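Local coordinates for anti-sigma-factor antagonist (stas) domain protein (Moorella thermoacetica, PDB 3ZXN) that probably acts as a scaffold component of the stressosome, a STAS-domain complex that controls secondary messenger signalling in this bacterium, at residues A[43-56]-A[76-90]. The protein carries 1 engineered substitution. Sequence-based numbering, arbitrary orientation.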
# COMPACT_ATOMS: atom_id res chain seq x y z
N GLY A 43 -11.80 7.85 4.66
CA GLY A 43 -11.33 7.94 3.28
C GLY A 43 -12.03 6.82 2.53
O GLY A 43 -12.59 5.93 3.16
N LYS A 44 -11.99 6.86 1.20
CA LYS A 44 -12.69 5.86 0.41
C LYS A 44 -11.80 4.66 0.12
O LYS A 44 -12.27 3.62 -0.34
CB LYS A 44 -13.18 6.45 -0.92
CG LYS A 44 -14.30 7.47 -0.78
CD LYS A 44 -14.70 8.04 -2.16
CE LYS A 44 -15.87 9.00 -2.05
NZ LYS A 44 -16.37 9.43 -3.40
N GLY A 45 -10.51 4.80 0.38
CA GLY A 45 -9.59 3.73 0.05
C GLY A 45 -8.14 4.15 0.11
O GLY A 45 -7.84 5.32 0.35
N LEU A 46 -7.25 3.20 -0.14
CA LEU A 46 -5.84 3.41 0.03
C LEU A 46 -5.09 2.75 -1.13
O LEU A 46 -5.32 1.58 -1.44
CB LEU A 46 -5.38 2.81 1.37
CG LEU A 46 -3.88 2.66 1.61
CD1 LEU A 46 -3.22 4.01 1.56
CD2 LEU A 46 -3.60 1.99 2.98
N VAL A 47 -4.20 3.51 -1.76
CA VAL A 47 -3.33 2.99 -2.82
C VAL A 47 -1.88 3.17 -2.41
O VAL A 47 -1.47 4.28 -2.06
CB VAL A 47 -3.51 3.74 -4.17
CG1 VAL A 47 -2.71 3.03 -5.27
CG2 VAL A 47 -4.98 3.86 -4.54
N ILE A 48 -1.11 2.09 -2.44
CA ILE A 48 0.31 2.21 -2.11
C ILE A 48 1.15 1.65 -3.25
O ILE A 48 0.97 0.51 -3.64
CB ILE A 48 0.68 1.43 -0.83
CG1 ILE A 48 -0.06 2.00 0.39
CG2 ILE A 48 2.19 1.50 -0.64
CD1 ILE A 48 0.29 1.24 1.73
N ASP A 49 2.07 2.46 -3.77
CA ASP A 49 2.90 2.04 -4.89
C ASP A 49 4.32 1.76 -4.42
O ASP A 49 4.91 2.57 -3.71
CB ASP A 49 2.93 3.10 -6.00
CG ASP A 49 3.74 2.65 -7.21
OD1 ASP A 49 4.98 2.77 -7.17
OD2 ASP A 49 3.13 2.17 -8.19
N ILE A 50 4.86 0.63 -4.85
CA ILE A 50 6.22 0.26 -4.47
C ILE A 50 7.19 0.09 -5.64
O ILE A 50 8.23 -0.55 -5.49
CB ILE A 50 6.21 -1.04 -3.62
CG1 ILE A 50 5.56 -2.20 -4.40
CG2 ILE A 50 5.46 -0.79 -2.34
CD1 ILE A 50 5.76 -3.61 -3.75
N SER A 51 6.86 0.68 -6.79
CA SER A 51 7.67 0.51 -8.00
C SER A 51 9.13 0.97 -7.83
O SER A 51 10.03 0.46 -8.50
CB SER A 51 7.04 1.22 -9.20
OG SER A 51 6.93 2.61 -8.98
N ALA A 52 9.34 1.92 -6.93
CA ALA A 52 10.68 2.46 -6.68
C ALA A 52 11.67 1.47 -6.05
O ALA A 52 12.89 1.62 -6.21
CB ALA A 52 10.58 3.72 -5.83
N LEU A 53 11.15 0.45 -5.35
CA LEU A 53 12.00 -0.51 -4.63
C LEU A 53 12.62 -1.58 -5.54
O LEU A 53 11.92 -2.41 -6.12
CB LEU A 53 11.20 -1.20 -3.51
CG LEU A 53 10.47 -0.25 -2.55
CD1 LEU A 53 9.77 -1.04 -1.47
CD2 LEU A 53 11.42 0.76 -1.93
N GLU A 54 13.94 -1.56 -5.65
CA GLU A 54 14.65 -2.52 -6.49
C GLU A 54 14.46 -3.93 -5.94
O GLU A 54 14.17 -4.86 -6.69
CB GLU A 54 16.14 -2.16 -6.54
CG GLU A 54 16.92 -2.93 -7.58
CD GLU A 54 16.29 -2.86 -8.96
OE1 GLU A 54 15.72 -1.80 -9.30
OE2 GLU A 54 16.36 -3.87 -9.69
N VAL A 55 14.62 -4.07 -4.63
CA VAL A 55 14.33 -5.31 -3.93
C VAL A 55 13.41 -4.99 -2.76
O VAL A 55 13.42 -3.88 -2.23
CB VAL A 55 15.63 -5.98 -3.40
CG1 VAL A 55 16.34 -5.10 -2.39
CG2 VAL A 55 15.32 -7.34 -2.80
N VAL A 56 12.59 -5.95 -2.36
CA VAL A 56 11.75 -5.73 -1.19
C VAL A 56 12.24 -6.56 -0.01
O VAL A 56 12.50 -7.75 -0.14
CB VAL A 56 10.25 -5.94 -1.47
CG1 VAL A 56 9.43 -5.56 -0.26
CG2 VAL A 56 9.82 -5.08 -2.65
N LEU A 76 -11.44 -0.63 4.78
CA LEU A 76 -10.84 0.31 3.83
C LEU A 76 -10.31 -0.43 2.60
O LEU A 76 -9.37 -1.21 2.71
CB LEU A 76 -9.72 1.11 4.51
CG LEU A 76 -9.00 2.19 3.69
CD1 LEU A 76 -9.93 3.38 3.38
CD2 LEU A 76 -7.77 2.65 4.44
N PRO A 77 -10.93 -0.21 1.43
CA PRO A 77 -10.37 -0.82 0.22
C PRO A 77 -8.89 -0.48 0.04
O PRO A 77 -8.50 0.67 0.21
CB PRO A 77 -11.20 -0.17 -0.91
CG PRO A 77 -12.54 0.06 -0.27
CD PRO A 77 -12.23 0.45 1.17
N PHE A 78 -8.08 -1.46 -0.36
CA PHE A 78 -6.64 -1.28 -0.42
C PHE A 78 -6.09 -1.93 -1.68
O PHE A 78 -6.40 -3.08 -1.95
CB PHE A 78 -6.00 -1.94 0.83
CG PHE A 78 -4.49 -2.03 0.78
CD1 PHE A 78 -3.72 -0.90 0.55
CD2 PHE A 78 -3.85 -3.23 1.00
CE1 PHE A 78 -2.33 -0.98 0.52
CE2 PHE A 78 -2.46 -3.31 0.99
CZ PHE A 78 -1.70 -2.18 0.74
N VAL A 79 -5.29 -1.19 -2.45
CA VAL A 79 -4.63 -1.76 -3.62
C VAL A 79 -3.13 -1.47 -3.58
O VAL A 79 -2.70 -0.36 -3.25
CB VAL A 79 -5.29 -1.28 -4.96
CG1 VAL A 79 -5.18 0.22 -5.11
CG2 VAL A 79 -4.68 -2.00 -6.17
N LEU A 80 -2.33 -2.50 -3.88
CA LEU A 80 -0.88 -2.40 -3.90
C LEU A 80 -0.47 -2.37 -5.37
O LEU A 80 -0.96 -3.19 -6.15
CB LEU A 80 -0.25 -3.62 -3.22
CG LEU A 80 1.27 -3.64 -3.06
CD1 LEU A 80 1.73 -2.55 -2.10
CD2 LEU A 80 1.76 -5.02 -2.60
N THR A 81 0.40 -1.43 -5.74
CA THR A 81 0.73 -1.21 -7.15
C THR A 81 2.23 -1.14 -7.41
O THR A 81 3.03 -0.91 -6.49
CB THR A 81 0.04 0.10 -7.71
OG1 THR A 81 0.65 1.27 -7.15
CG2 THR A 81 -1.46 0.13 -7.41
N GLY A 82 2.61 -1.35 -8.68
CA GLY A 82 4.00 -1.25 -9.11
C GLY A 82 4.86 -2.43 -8.67
O GLY A 82 5.96 -2.24 -8.15
N ILE A 83 4.36 -3.64 -8.88
CA ILE A 83 5.01 -4.87 -8.42
C ILE A 83 5.59 -5.68 -9.59
O ILE A 83 4.87 -6.39 -10.30
CB ILE A 83 4.02 -5.79 -7.70
CG1 ILE A 83 3.29 -5.03 -6.58
CG2 ILE A 83 4.74 -7.03 -7.16
CD1 ILE A 83 2.10 -5.77 -6.03
N LYS A 84 6.90 -5.60 -9.76
CA LYS A 84 7.56 -6.35 -10.83
C LYS A 84 7.60 -7.82 -10.45
O LYS A 84 7.55 -8.16 -9.27
CB LYS A 84 8.96 -5.80 -11.09
CG LYS A 84 9.91 -5.90 -9.90
CD LYS A 84 11.23 -5.21 -10.24
CE LYS A 84 12.24 -5.36 -9.12
NZ LYS A 84 13.54 -4.72 -9.48
N PRO A 85 7.69 -8.70 -11.47
CA PRO A 85 7.72 -10.15 -11.26
C PRO A 85 8.66 -10.60 -10.13
O PRO A 85 8.25 -11.39 -9.28
CB PRO A 85 8.22 -10.68 -12.61
CG PRO A 85 7.63 -9.70 -13.60
CD PRO A 85 7.66 -8.35 -12.90
N ALA A 86 9.89 -10.11 -10.10
CA ALA A 86 10.84 -10.59 -9.10
C ALA A 86 10.37 -10.25 -7.69
O ALA A 86 10.55 -11.02 -6.74
CB ALA A 86 12.22 -10.01 -9.36
N VAL A 87 9.75 -9.08 -7.55
CA VAL A 87 9.26 -8.63 -6.25
C VAL A 87 7.99 -9.37 -5.85
O VAL A 87 7.76 -9.62 -4.67
CB VAL A 87 9.02 -7.12 -6.26
CG1 VAL A 87 8.28 -6.68 -5.00
CG2 VAL A 87 10.35 -6.39 -6.39
N ALA A 88 7.16 -9.74 -6.83
CA ALA A 88 5.97 -10.53 -6.53
C ALA A 88 6.38 -11.86 -5.92
O ALA A 88 5.74 -12.36 -5.00
CB ALA A 88 5.14 -10.75 -7.79
N ILE A 89 7.46 -12.44 -6.45
CA ILE A 89 7.99 -13.70 -5.93
C ILE A 89 8.40 -13.56 -4.47
O ILE A 89 8.02 -14.36 -3.62
CB ILE A 89 9.21 -14.18 -6.76
CG1 ILE A 89 8.81 -14.46 -8.21
CG2 ILE A 89 9.82 -15.41 -6.13
CD1 ILE A 89 7.67 -15.44 -8.34
N THR A 90 9.20 -12.54 -4.19
CA THR A 90 9.72 -12.30 -2.85
C THR A 90 8.61 -12.04 -1.84
O THR A 90 8.57 -12.66 -0.79
CB THR A 90 10.67 -11.12 -2.84
OG1 THR A 90 11.72 -11.35 -3.79
CG2 THR A 90 11.27 -10.92 -1.45
O HOH W 1 12.61 -8.56 -3.76
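Leu46 and Phe78 illustrate how neighbouring parallel strands pack: their side chains run alongside each other, Leu46 CG lying 3.7 Å from Phe78 CD1. Ile48 completes the grip, its CG1 meeting the ring at the edge and in plane, 3.7 Å from Phe78 CE1; helix 58-74 covers this side. Between the strands, five backbone hydrogen bonds run from Leu46 N to Ile50 N. Towards helix 107-118, Val47 and Val79 lie side by side, and three hydrogen bonds hold the Asp49 carboxylate. Asp49 CG lies anti to the backbone N (chi1 -177°), and Thr81 OG1 donates to Asp49 OD2 at 2.8 Å, from the anti side and somewhat out of the carboxylate plane, while OD1 accepts from Ser51 N and OG, closing an Asx turn. Replacing Asp49 by an alanine is likely to leave the buried Thr81 hydroxyl without this acceptor and release the turn at Ser51. Beside the close-packed, buried Val56 and Val87, the solvent side is looser: the extended Lys84 chain carries NZ to Glu54 O (2.9 Å) and into a salt bridge with Glu54 OE2 (3.0 Å). Strands 45-49 and 78-81, inclined by 15° and joined through helix 58-74, form the beta-alpha-beta crossover at the heart of the STAS fold.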